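Local coordinates for beta-xylanase (Caldicellulosiruptor kristjanssonii, PDB 7NWN), which belongs to a xylan-degrading multimodular enzyme and, as a family 9 carbohydrate-binding module with bound calcium, probably binds plant cell-wall sugars, at residues D92-F97 / Y144-R149; Y115-N120 / F133-K138; F166-A171 / A179-F184. All blocks are in the same frame, centred on the assembly; numbering follows the deposited sequence.

Interactions 1 and 2 both bridge the two sheets of the beta sandwich, whereas interaction 3 lies within one sheet as a hairpin. Strands 93-99 and 112-118 are neighbours in that larger sheet, and 143-151 and 133-140 are neighbours in the other, so the first two contacts fill adjoining parts of one interior. Interaction 1 is wholly buried and mostly aliphatic; interaction 2 begins with stacked rings and ends at a more exposed threonine bond; interaction 3 relies on backbone hydrogen bonds and paired amides. Interactions 1 and 3 share a calcium ion, bound by D92 and A171, while E95 and R116 join interactions 1 and 2 by a salt bridge.

Interaction 1: D92-F97 / Y144-R149; sequences DSVEIF and YRVEAR. With CA (calcium ion), chain Q; CA (calcium ion), chain R.
Strands 93-97 and 144-149 run in nearly the same direction, at 28° to each other and with axes 8.9 Å apart at their closest, a spacing that leaves side chains rather than backbone hydrogen bonds to join them. V94 and V146 fill the middle: their side chains pass each other from opposite directions, with CG2 of V94 3.9 Å from CG2 of V146. Beta-branched valines suit this place, being compact, apolar and at ease in strands. Farther along, CD1 of I96 reaches 4.1 Å to CB of A148, the long side chain meeting a small one. At the other end stands Y144. With CG set between its backbone N and carbonyl carbon (chi1 62°), its ring rises toward the opposite strand, and CE2 lies 4.2 Å from CG1 of V94. Y144 OH is hydrogen-bonded to a water 2.6 Å away, and the same water lies 3.2 Å from OD1 of D92, to which it can donate in a longer bond. D92 grips one calcium ion with both carboxylate oxygens, in company with D78, V80 and A171; N82 also bonds its OD2. E147 holds a different calcium ion, again through both oxygens, on the side of its strand turned from this contact. The pair lies in the sandwich interior, near the middle of the chain: V117 of strand 112-118 touches both valines, while strand 69-77 adds V72 against I96 and V76 against Y144.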
loop_
_atom_site.group_PDB
_atom_site.type_symbol
_atom_site.label_atom_id
_atom_site.label_comp_id
_atom_site.label_asym_id
_atom_site.label_seq_id
_atom_site.Cartn_x
_atom_site.Cartn_y
_atom_site.Cartn_z
ATOM N N ASP A 92 -7.505 13.302 -0.399
ATOM C CA ASP A 92 -7.527 12.098 -1.210
ATOM C C ASP A 92 -6.118 11.477 -1.160
ATOM O O ASP A 92 -5.168 12.134 -1.530
ATOM C CB ASP A 92 -7.861 12.448 -2.652
ATOM C CG ASP A 92 -9.355 12.642 -2.897
ATOM O OD1 ASP A 92 -10.150 11.759 -2.533
ATOM O OD2 ASP A 92 -9.710 13.671 -3.440
ATOM N N SER A 93 -6.012 10.248 -0.659
ATOM C CA SER A 93 -4.738 9.702 -0.227
ATOM C C SER A 93 -4.908 8.193 -0.109
ATOM O O SER A 93 -6.042 7.698 -0.091
ATOM C CB SER A 93 -4.259 10.354 1.077
ATOM O OG SER A 93 -5.218 10.196 2.088
ATOM N N VAL A 94 -3.785 7.474 -0.123
ATOM C CA VAL A 94 -3.826 6.055 0.174
ATOM C C VAL A 94 -2.976 5.805 1.431
ATOM O O VAL A 94 -2.048 6.540 1.691
ATOM C CB VAL A 94 -3.369 5.166 -1.006
ATOM C CG1 VAL A 94 -4.143 5.418 -2.296
ATOM C CG2 VAL A 94 -1.893 5.232 -1.227
ATOM N N GLU A 95 -3.310 4.772 2.212
ATOM C CA GLU A 95 -2.534 4.461 3.411
ATOM C C GLU A 95 -2.154 2.984 3.346
ATOM O O GLU A 95 -2.925 2.154 2.843
ATOM C CB GLU A 95 -3.421 4.625 4.640
ATOM C CG GLU A 95 -3.890 6.064 4.849
ATOM C CD GLU A 95 -4.661 6.332 6.114
ATOM O OE1 GLU A 95 -4.781 5.410 6.961
ATOM O OE2 GLU A 95 -5.155 7.459 6.262
ATOM N N ILE A 96 -0.937 2.706 3.828
ATOM C CA ILE A 96 -0.350 1.372 3.804
ATOM C C ILE A 96 0.053 1.081 5.248
ATOM O O ILE A 96 0.699 1.906 5.864
ATOM C CB ILE A 96 0.860 1.304 2.827
ATOM C CG1 ILE A 96 0.371 1.541 1.383
ATOM C CG2 ILE A 96 1.582 -0.060 2.899
ATOM C CD1 ILE A 96 1.485 2.064 0.491
ATOM N N PHE A 97 -0.354 -0.083 5.737
ATOM C CA PHE A 97 -0.051 -0.546 7.080
ATOM C C PHE A 97 0.748 -1.844 6.956
ATOM O O PHE A 97 0.390 -2.679 6.128
ATOM C CB PHE A 97 -1.377 -0.879 7.772
ATOM C CG PHE A 97 -2.437 0.214 7.820
ATOM C CD1 PHE A 97 -3.201 0.524 6.699
ATOM C CD2 PHE A 97 -2.692 0.896 9.011
ATOM C CE1 PHE A 97 -4.224 1.465 6.769
ATOM C CE2 PHE A 97 -3.720 1.838 9.099
ATOM C CZ PHE A 97 -4.481 2.117 7.974
ATOM N N TYR A 144 -5.737 8.715 -10.084
ATOM C CA TYR A 144 -4.321 8.914 -9.826
ATOM C C TYR A 144 -3.747 7.537 -9.559
ATOM O O TYR A 144 -4.501 6.589 -9.322
ATOM C CB TYR A 144 -4.066 9.901 -8.666
ATOM C CG TYR A 144 -4.597 9.505 -7.300
ATOM C CD1 TYR A 144 -5.918 9.787 -6.923
ATOM C CD2 TYR A 144 -3.764 8.919 -6.331
ATOM C CE1 TYR A 144 -6.423 9.470 -5.662
ATOM C CE2 TYR A 144 -4.250 8.627 -5.053
ATOM C CZ TYR A 144 -5.582 8.882 -4.725
ATOM O OH TYR A 144 -6.056 8.574 -3.477
ATOM N N ARG A 145 -2.411 7.457 -9.613
ATOM C CA ARG A 145 -1.711 6.222 -9.338
ATOM C C ARG A 145 -0.671 6.551 -8.260
ATOM O O ARG A 145 -0.114 7.653 -8.300
ATOM C CB ARG A 145 -0.994 5.795 -10.625
ATOM C CG ARG A 145 -0.148 4.544 -10.451
ATOM C CD ARG A 145 0.533 4.132 -11.760
ATOM N NE ARG A 145 -0.451 3.778 -12.778
ATOM C CZ ARG A 145 -0.451 4.274 -14.005
ATOM N NH1 ARG A 145 0.526 5.103 -14.375
ATOM N NH2 ARG A 145 -1.439 3.918 -14.832
ATOM N N VAL A 146 -0.414 5.581 -7.354
ATOM C CA VAL A 146 0.631 5.668 -6.344
ATOM C C VAL A 146 1.528 4.467 -6.603
ATOM O O VAL A 146 1.006 3.388 -6.846
ATOM C CB VAL A 146 0.055 5.601 -4.919
ATOM C CG1 VAL A 146 1.178 5.507 -3.881
ATOM C CG2 VAL A 146 -0.853 6.837 -4.676
ATOM N N GLU A 147 2.840 4.708 -6.651
ATOM C CA GLU A 147 3.791 3.607 -6.673
ATOM C C GLU A 147 4.742 3.812 -5.494
ATOM O O GLU A 147 5.341 4.864 -5.409
ATOM C CB GLU A 147 4.551 3.641 -7.992
ATOM C CG GLU A 147 5.357 2.341 -8.235
ATOM C CD GLU A 147 5.889 2.237 -9.659
ATOM O OE1 GLU A 147 6.153 3.300 -10.280
ATOM O OE2 GLU A 147 5.996 1.097 -10.170
ATOM N N ALA A 148 4.840 2.810 -4.611
ATOM C CA ALA A 148 5.448 2.981 -3.288
ATOM C C ALA A 148 6.433 1.838 -3.017
ATOM O O ALA A 148 6.184 0.676 -3.379
ATOM C CB ALA A 148 4.367 3.022 -2.220
ATOM N N ARG A 149 7.511 2.196 -2.318
ATOM C CA ARG A 149 8.468 1.213 -1.835
ATOM C C ARG A 149 8.605 1.407 -0.322
ATOM O O ARG A 149 8.784 2.548 0.123
ATOM C CB ARG A 149 9.814 1.449 -2.525
ATOM C CG ARG A 149 10.902 0.452 -2.118
ATOM C CD ARG A 149 12.280 0.792 -2.732
ATOM N NE ARG A 149 13.280 -0.290 -2.579
ATOM C CZ ARG A 149 14.185 -0.254 -1.600
ATOM N NH1 ARG A 149 14.205 0.767 -0.738
ATOM N NH2 ARG A 149 15.105 -1.196 -1.537
HETATM CA CA CA Q . -11.964 12.636 -4.124
HETATM CA CA CA R . 7.185 1.942 -12.125
HETATM O O HOH W 1 -8.600 9.008 -3.042
HETATM O O HOH W 2 -14.494 12.594 -4.673
HETATM O O HOH W 3 8.305 1.927 -14.304
#

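Interaction 2: Y115-N120 / F133-K138; sequences YRVNYN and FYTKTK
Y115 and F133 lie in an offset stack, their planes 8° apart and their centroids 4.6 Å from each other. The two side chains come from opposite directions, so each ring is covered by the other's methylene: CB of Y115 sits 3.6 Å from the centroid of the F133 ring, and CB of F133 sits over the Y115 ring. F133 gains this overlap by swinging CG away from its backbone N (chi1 -173°). Its opposite face carries CG2 of T135, offset toward the rim, while the backbone O of R116 meets its edge 3.5 Å from CE2. Were F133 an alanine, one face of Y115 would probably lose its stacking partner, and a gap would be likely to open beside V117. Next along, V117 CG2 and T135 OG1 meet at 3.7 Å; that hydroxyl has its polar partners in N121 and K123. At the end, T137 OG1 donates a 2.9 Å hydrogen bond to O of Y119, approaching from above the carbonyl plane. Further out, Y115 OH bonds to the backbone O of D129, and Y119 OH to S83; V146 packs on V117 from the strand beside 133-140. The chemistry therefore changes along the interface: flat rings and a valine make the buried part apolar, whereas threonine, with both methyl and hydroxyl, suits the more open end, where it covers the backbone and gives a carbonyl a hydrogen bond as strand 115-118 gives way to loop.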
loop_
_atom_site.group_PDB
_atom_site.type_symbol
_atom_site.label_atom_id
_atom_site.label_comp_id
_atom_site.label_asym_id
_atom_site.label_seq_id
_atom_site.Cartn_x
_atom_site.Cartn_y
_atom_site.Cartn_z
ATOM N N TYR A 115 1.804 4.355 6.885
ATOM C CA TYR A 115 2.251 5.426 5.995
ATOM C C TYR A 115 1.050 5.880 5.167
ATOM O O TYR A 115 0.092 5.120 5.017
ATOM C CB TYR A 115 3.317 4.882 5.041
ATOM C CG TYR A 115 4.627 4.522 5.708
ATOM C CD1 TYR A 115 5.310 5.417 6.515
ATOM C CD2 TYR A 115 5.209 3.281 5.484
ATOM C CE1 TYR A 115 6.522 5.065 7.115
ATOM C CE2 TYR A 115 6.448 2.942 6.027
ATOM C CZ TYR A 115 7.090 3.819 6.883
ATOM O OH TYR A 115 8.306 3.477 7.422
ATOM N N ARG A 116 1.146 7.103 4.635
ATOM C CA ARG A 116 0.069 7.711 3.833
ATOM C C ARG A 116 0.748 8.552 2.753
ATOM O O ARG A 116 1.798 9.134 3.025
ATOM C CB ARG A 116 -0.796 8.644 4.720
ATOM C CG ARG A 116 -2.011 9.296 4.033
ATOM C CD ARG A 116 -2.775 10.282 4.974
ATOM N NE ARG A 116 -3.366 9.550 6.115
ATOM C CZ ARG A 116 -2.821 9.451 7.338
ATOM N NH1 ARG A 116 -1.703 10.104 7.643
ATOM N NH2 ARG A 116 -3.402 8.683 8.244
ATOM N N VAL A 117 0.157 8.589 1.538
ATOM C CA VAL A 117 0.644 9.489 0.500
ATOM C C VAL A 117 -0.594 9.975 -0.253
ATOM O O VAL A 117 -1.515 9.181 -0.518
ATOM C CB VAL A 117 1.674 8.804 -0.442
ATOM C CG1 VAL A 117 1.162 7.502 -1.045
ATOM C CG2 VAL A 117 2.224 9.728 -1.518
ATOM N N ASN A 118 -0.660 11.293 -0.487
ATOM C CA ASN A 118 -1.774 11.848 -1.249
ATOM C C ASN A 118 -1.462 11.863 -2.758
ATOM O O ASN A 118 -0.352 11.540 -3.167
ATOM C CB ASN A 118 -2.182 13.212 -0.680
ATOM C CG ASN A 118 -1.284 14.378 -1.055
ATOM O OD1 ASN A 118 -0.393 14.276 -1.892
ATOM N ND2 ASN A 118 -1.546 15.537 -0.460
ATOM N N TYR A 119 -2.435 12.305 -3.586
ATOM C CA TYR A 119 -2.306 12.200 -5.037
ATOM C C TYR A 119 -1.216 13.155 -5.533
ATOM O O TYR A 119 -0.756 12.926 -6.629
ATOM C CB TYR A 119 -3.644 12.470 -5.759
ATOM C CG TYR A 119 -4.193 13.843 -5.478
ATOM C CD1 TYR A 119 -4.947 14.090 -4.332
ATOM C CD2 TYR A 119 -3.841 14.926 -6.265
ATOM C CE1 TYR A 119 -5.405 15.370 -4.031
ATOM C CE2 TYR A 119 -4.316 16.206 -5.992
ATOM C CZ TYR A 119 -5.091 16.439 -4.863
ATOM O OH TYR A 119 -5.514 17.710 -4.533
ATOM N N ASN A 120 -0.800 14.179 -4.742
ATOM C CA ASN A 120 0.317 15.075 -5.085
ATOM C C ASN A 120 1.665 14.552 -4.561
ATOM O O ASN A 120 2.668 15.292 -4.574
ATOM C CB ASN A 120 0.117 16.507 -4.569
ATOM C CG ASN A 120 -0.941 17.212 -5.381
ATOM O OD1 ASN A 120 -1.068 16.958 -6.582
ATOM N ND2 ASN A 120 -1.756 18.010 -4.716
ATOM N N PHE A 133 10.157 5.025 3.362
ATOM C CA PHE A 133 8.994 5.124 2.469
ATOM C C PHE A 133 9.377 6.004 1.282
ATOM O O PHE A 133 9.840 7.155 1.444
ATOM C CB PHE A 133 7.801 5.712 3.238
ATOM C CG PHE A 133 6.451 5.742 2.555
ATOM C CD1 PHE A 133 5.959 4.614 1.927
ATOM C CD2 PHE A 133 5.606 6.842 2.718
ATOM C CE1 PHE A 133 4.679 4.588 1.380
ATOM C CE2 PHE A 133 4.312 6.826 2.186
ATOM C CZ PHE A 133 3.861 5.719 1.486
ATOM N N TYR A 134 9.257 5.428 0.077
ATOM C CA TYR A 134 9.644 6.193 -1.101
ATOM C C TYR A 134 8.530 6.048 -2.135
ATOM O O TYR A 134 8.167 4.912 -2.458
ATOM C CB TYR A 134 10.926 5.594 -1.665
ATOM C CG TYR A 134 11.483 6.220 -2.918
ATOM C CD1 TYR A 134 11.380 7.586 -3.189
ATOM C CD2 TYR A 134 12.147 5.411 -3.842
ATOM C CE1 TYR A 134 11.936 8.109 -4.345
ATOM C CE2 TYR A 134 12.719 5.921 -5.002
ATOM C CZ TYR A 134 12.606 7.280 -5.254
ATOM O OH TYR A 134 13.181 7.772 -6.387
ATOM N N THR A 135 8.035 7.196 -2.661
ATOM C CA THR A 135 6.799 7.132 -3.452
ATOM C C THR A 135 6.922 8.055 -4.663
ATOM O O THR A 135 7.630 9.063 -4.610
ATOM C CB THR A 135 5.557 7.551 -2.637
ATOM O OG1 THR A 135 5.745 8.918 -2.261
ATOM C CG2 THR A 135 5.329 6.706 -1.398
ATOM N N LYS A 136 6.126 7.735 -5.688
ATOM C CA LYS A 136 5.830 8.630 -6.800
ATOM C C LYS A 136 4.336 8.512 -7.094
ATOM O O LYS A 136 3.747 7.450 -6.840
ATOM C CB LYS A 136 6.591 8.152 -8.038
ATOM C CG LYS A 136 8.095 8.317 -7.905
ATOM C CD LYS A 136 8.549 9.740 -7.856
ATOM C CE LYS A 136 10.061 9.780 -7.771
ATOM N NZ LYS A 136 10.527 11.130 -7.338
ATOM N N THR A 137 3.746 9.586 -7.634
ATOM C CA THR A 137 2.346 9.505 -8.002
ATOM C C THR A 137 2.221 10.030 -9.432
ATOM O O THR A 137 3.116 10.667 -9.946
ATOM C CB THR A 137 1.422 10.330 -7.077
ATOM O OG1 THR A 137 1.783 11.699 -7.188
ATOM C CG2 THR A 137 1.493 9.885 -5.633
ATOM N N LYS A 138 1.090 9.740 -10.050
ATOM C CA LYS A 138 0.830 10.270 -11.371
ATOM C C LYS A 138 -0.657 10.592 -11.417
ATOM O O LYS A 138 -1.464 9.750 -11.035
ATOM C CB LYS A 138 1.160 9.234 -12.444
ATOM C CG LYS A 138 1.026 9.794 -13.877
ATOM C CD LYS A 138 1.431 8.783 -14.954
ATOM C CE LYS A 138 1.464 9.441 -16.341
ATOM N NZ LYS A 138 1.714 8.393 -17.330
#

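Interaction 3: F166-A171 / A179-F184. With CA (calcium ion), chain Q.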
loop_
_atom_site.group_PDB
_atom_site.type_symbol
_atom_site.label_atom_id
_atom_site.label_comp_id
_atom_site.label_asym_id
_atom_site.label_seq_id
_atom_site.Cartn_x
_atom_site.Cartn_y
_atom_site.Cartn_z
ATOM N N PHE A 166 -4.435 -1.962 3.444
ATOM C CA PHE A 166 -4.516 -0.925 2.429
ATOM C C PHE A 166 -5.830 -0.148 2.639
ATOM O O PHE A 166 -6.894 -0.746 2.785
ATOM C CB PHE A 166 -4.460 -1.565 1.034
ATOM C CG PHE A 166 -4.514 -0.563 -0.090
ATOM C CD1 PHE A 166 -3.400 0.193 -0.445
ATOM C CD2 PHE A 166 -5.723 -0.328 -0.745
ATOM C CE1 PHE A 166 -3.496 1.145 -1.451
ATOM C CE2 PHE A 166 -5.811 0.630 -1.743
ATOM C CZ PHE A 166 -4.692 1.363 -2.085
ATOM N N GLN A 167 -5.743 1.182 2.600
ATOM C CA GLN A 167 -6.899 2.066 2.712
ATOM C C GLN A 167 -6.801 3.229 1.701
ATOM O O GLN A 167 -5.733 3.790 1.474
ATOM C CB GLN A 167 -6.929 2.683 4.113
ATOM C CG GLN A 167 -8.241 3.418 4.402
ATOM C CD GLN A 167 -8.262 3.833 5.858
ATOM O OE1 GLN A 167 -8.232 3.004 6.782
ATOM N NE2 GLN A 167 -8.288 5.133 6.067
ATOM N N VAL A 168 -7.966 3.617 1.152
ATOM C CA VAL A 168 -8.077 4.845 0.392
ATOM C C VAL A 168 -8.950 5.786 1.208
ATOM O O VAL A 168 -10.030 5.392 1.621
ATOM C CB VAL A 168 -8.756 4.548 -0.950
ATOM C CG1 VAL A 168 -9.117 5.817 -1.741
ATOM C CG2 VAL A 168 -7.919 3.576 -1.779
ATOM N N ASN A 169 -8.504 7.022 1.359
ATOM C CA ASN A 169 -9.322 8.125 1.862
ATOM C C ASN A 169 -9.859 8.911 0.661
ATOM O O ASN A 169 -9.072 9.380 -0.176
ATOM C CB ASN A 169 -8.442 9.048 2.681
ATOM C CG ASN A 169 -7.837 8.295 3.863
ATOM O OD1 ASN A 169 -8.531 7.525 4.543
ATOM N ND2 ASN A 169 -6.564 8.544 4.143
ATOM N N GLU A 170 -11.190 9.014 0.578
ATOM C CA GLU A 170 -11.829 9.808 -0.446
ATOM C C GLU A 170 -12.354 11.118 0.124
ATOM O O GLU A 170 -13.223 11.093 1.003
ATOM C CB GLU A 170 -13.039 9.154 -1.089
ATOM C CG GLU A 170 -13.487 10.139 -2.202
ATOM C CD GLU A 170 -14.913 9.925 -2.601
ATOM O OE1 GLU A 170 -15.490 8.845 -2.235
ATOM O OE2 GLU A 170 -15.426 10.819 -3.263
ATOM N N ALA A 171 -11.835 12.230 -0.409
ATOM C CA ALA A 171 -12.257 13.569 -0.024
ATOM C C ALA A 171 -13.104 14.167 -1.141
ATOM O O ALA A 171 -12.890 13.811 -2.286
ATOM C CB ALA A 171 -11.093 14.471 0.260
ATOM N N ALA A 179 -15.457 9.328 2.604
ATOM C CA ALA A 179 -15.521 7.878 2.474
ATOM C C ALA A 179 -14.130 7.266 2.656
ATOM O O ALA A 179 -13.130 7.954 2.488
ATOM C CB ALA A 179 -16.142 7.462 1.169
ATOM N N THR A 180 -14.112 5.984 3.038
ATOM C CA THR A 180 -12.913 5.177 3.099
ATOM C C THR A 180 -13.185 3.893 2.362
ATOM O O THR A 180 -14.335 3.452 2.276
ATOM C CB THR A 180 -12.412 4.857 4.514
ATOM O OG1 THR A 180 -13.427 4.096 5.175
ATOM C CG2 THR A 180 -11.985 6.076 5.296
ATOM N N ILE A 181 -12.106 3.357 1.784
ATOM C CA ILE A 181 -12.113 2.014 1.230
ATOM C C ILE A 181 -10.990 1.228 1.899
ATOM O O ILE A 181 -9.879 1.747 2.028
ATOM C CB ILE A 181 -11.945 2.050 -0.293
ATOM C CG1 ILE A 181 -12.790 3.164 -0.934
ATOM C CG2 ILE A 181 -12.267 0.671 -0.880
ATOM C CD1 ILE A 181 -12.679 3.216 -2.450
ATOM N N ASN A 182 -11.305 0.004 2.347
ATOM C CA ASN A 182 -10.333 -0.847 3.011
ATOM C C ASN A 182 -10.267 -2.220 2.341
ATOM O O ASN A 182 -11.244 -2.657 1.733
ATOM C CB ASN A 182 -10.609 -1.016 4.498
ATOM C CG ASN A 182 -10.234 0.235 5.246
ATOM O OD1 ASN A 182 -10.996 1.215 5.197
ATOM N ND2 ASN A 182 -9.049 0.226 5.847
ATOM N N MET A 183 -9.091 -2.853 2.433
ATOM C CA MET A 183 -8.914 -4.193 1.885
ATOM C C MET A 183 -9.471 -5.204 2.909
ATOM O O MET A 183 -10.290 -6.038 2.543
ATOM C CB MET A 183 -7.430 -4.500 1.556
ATOM C CG MET A 183 -7.216 -5.895 0.927
ATOM S SD MET A 183 -8.060 -6.039 -0.631
ATOM C CE MET A 183 -8.561 -7.753 -0.553
ATOM N N PHE A 184 -9.043 -5.077 4.169
ATOM C CA PHE A 184 -9.183 -6.102 5.200
ATOM C C PHE A 184 -9.992 -5.648 6.432
ATOM O O PHE A 184 -10.803 -6.410 6.917
ATOM C CB PHE A 184 -7.802 -6.585 5.648
ATOM C CG PHE A 184 -7.076 -7.390 4.603
ATOM C CD1 PHE A 184 -7.654 -8.535 4.046
ATOM C CD2 PHE A 184 -5.813 -6.996 4.156
ATOM C CE1 PHE A 184 -6.982 -9.290 3.084
ATOM C CE2 PHE A 184 -5.137 -7.775 3.220
ATOM C CZ PHE A 184 -5.725 -8.902 2.666
HETATM CA CA CA Q . -11.964 12.636 -4.124
HETATM O O HOH W 4 -11.210 2.389 7.634
HETATM O O HOH W 2 -14.494 12.594 -4.673
#
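Q167 and N182 lie side by side on one face of their sheet: Q167 is extended, with CG anti to its backbone N (chi1 -169°), and N182 turns CG away from its carbonyl carbon (chi1 -75°). They belong to an antiparallel beta hairpin, strands 161-171 and 177-182, within the larger sheet of the sandwich. V168 faces I181 in a hydrogen-bonded pair, with V168 N 2.8 Å from I181 O and I181 N 2.9 Å from V168 O; their CB atoms pack on the other face, where branched aliphatic residues suit the buried side. E170 and A179 form the next hydrogen-bonded pair, and the small A179 leaves room for the glutamate beside it. M183 N, just past the strand, still bonds to F166 O. On the Q167 face the amides serve as both donors and acceptors. ND2 of N182 gives a bond of 3.0 Å to OE1 of Q167, although the amide planes are turned 63° apart, and E165 takes another bond from the same nitrogen. NE2 of Q167 in turn donates to OD1 of N169 at 2.8 Å, almost in its own amide plane. N169 ND2 reaches on to E95 and S93 of the neighbouring strand, tying the hairpin into the sheet. At the turn end A171 supplies its carbonyl O to calcium at 2.4 Å, and a water bound to that same ion donates a hydrogen bond to OE2 of E170, 2.5 Å away.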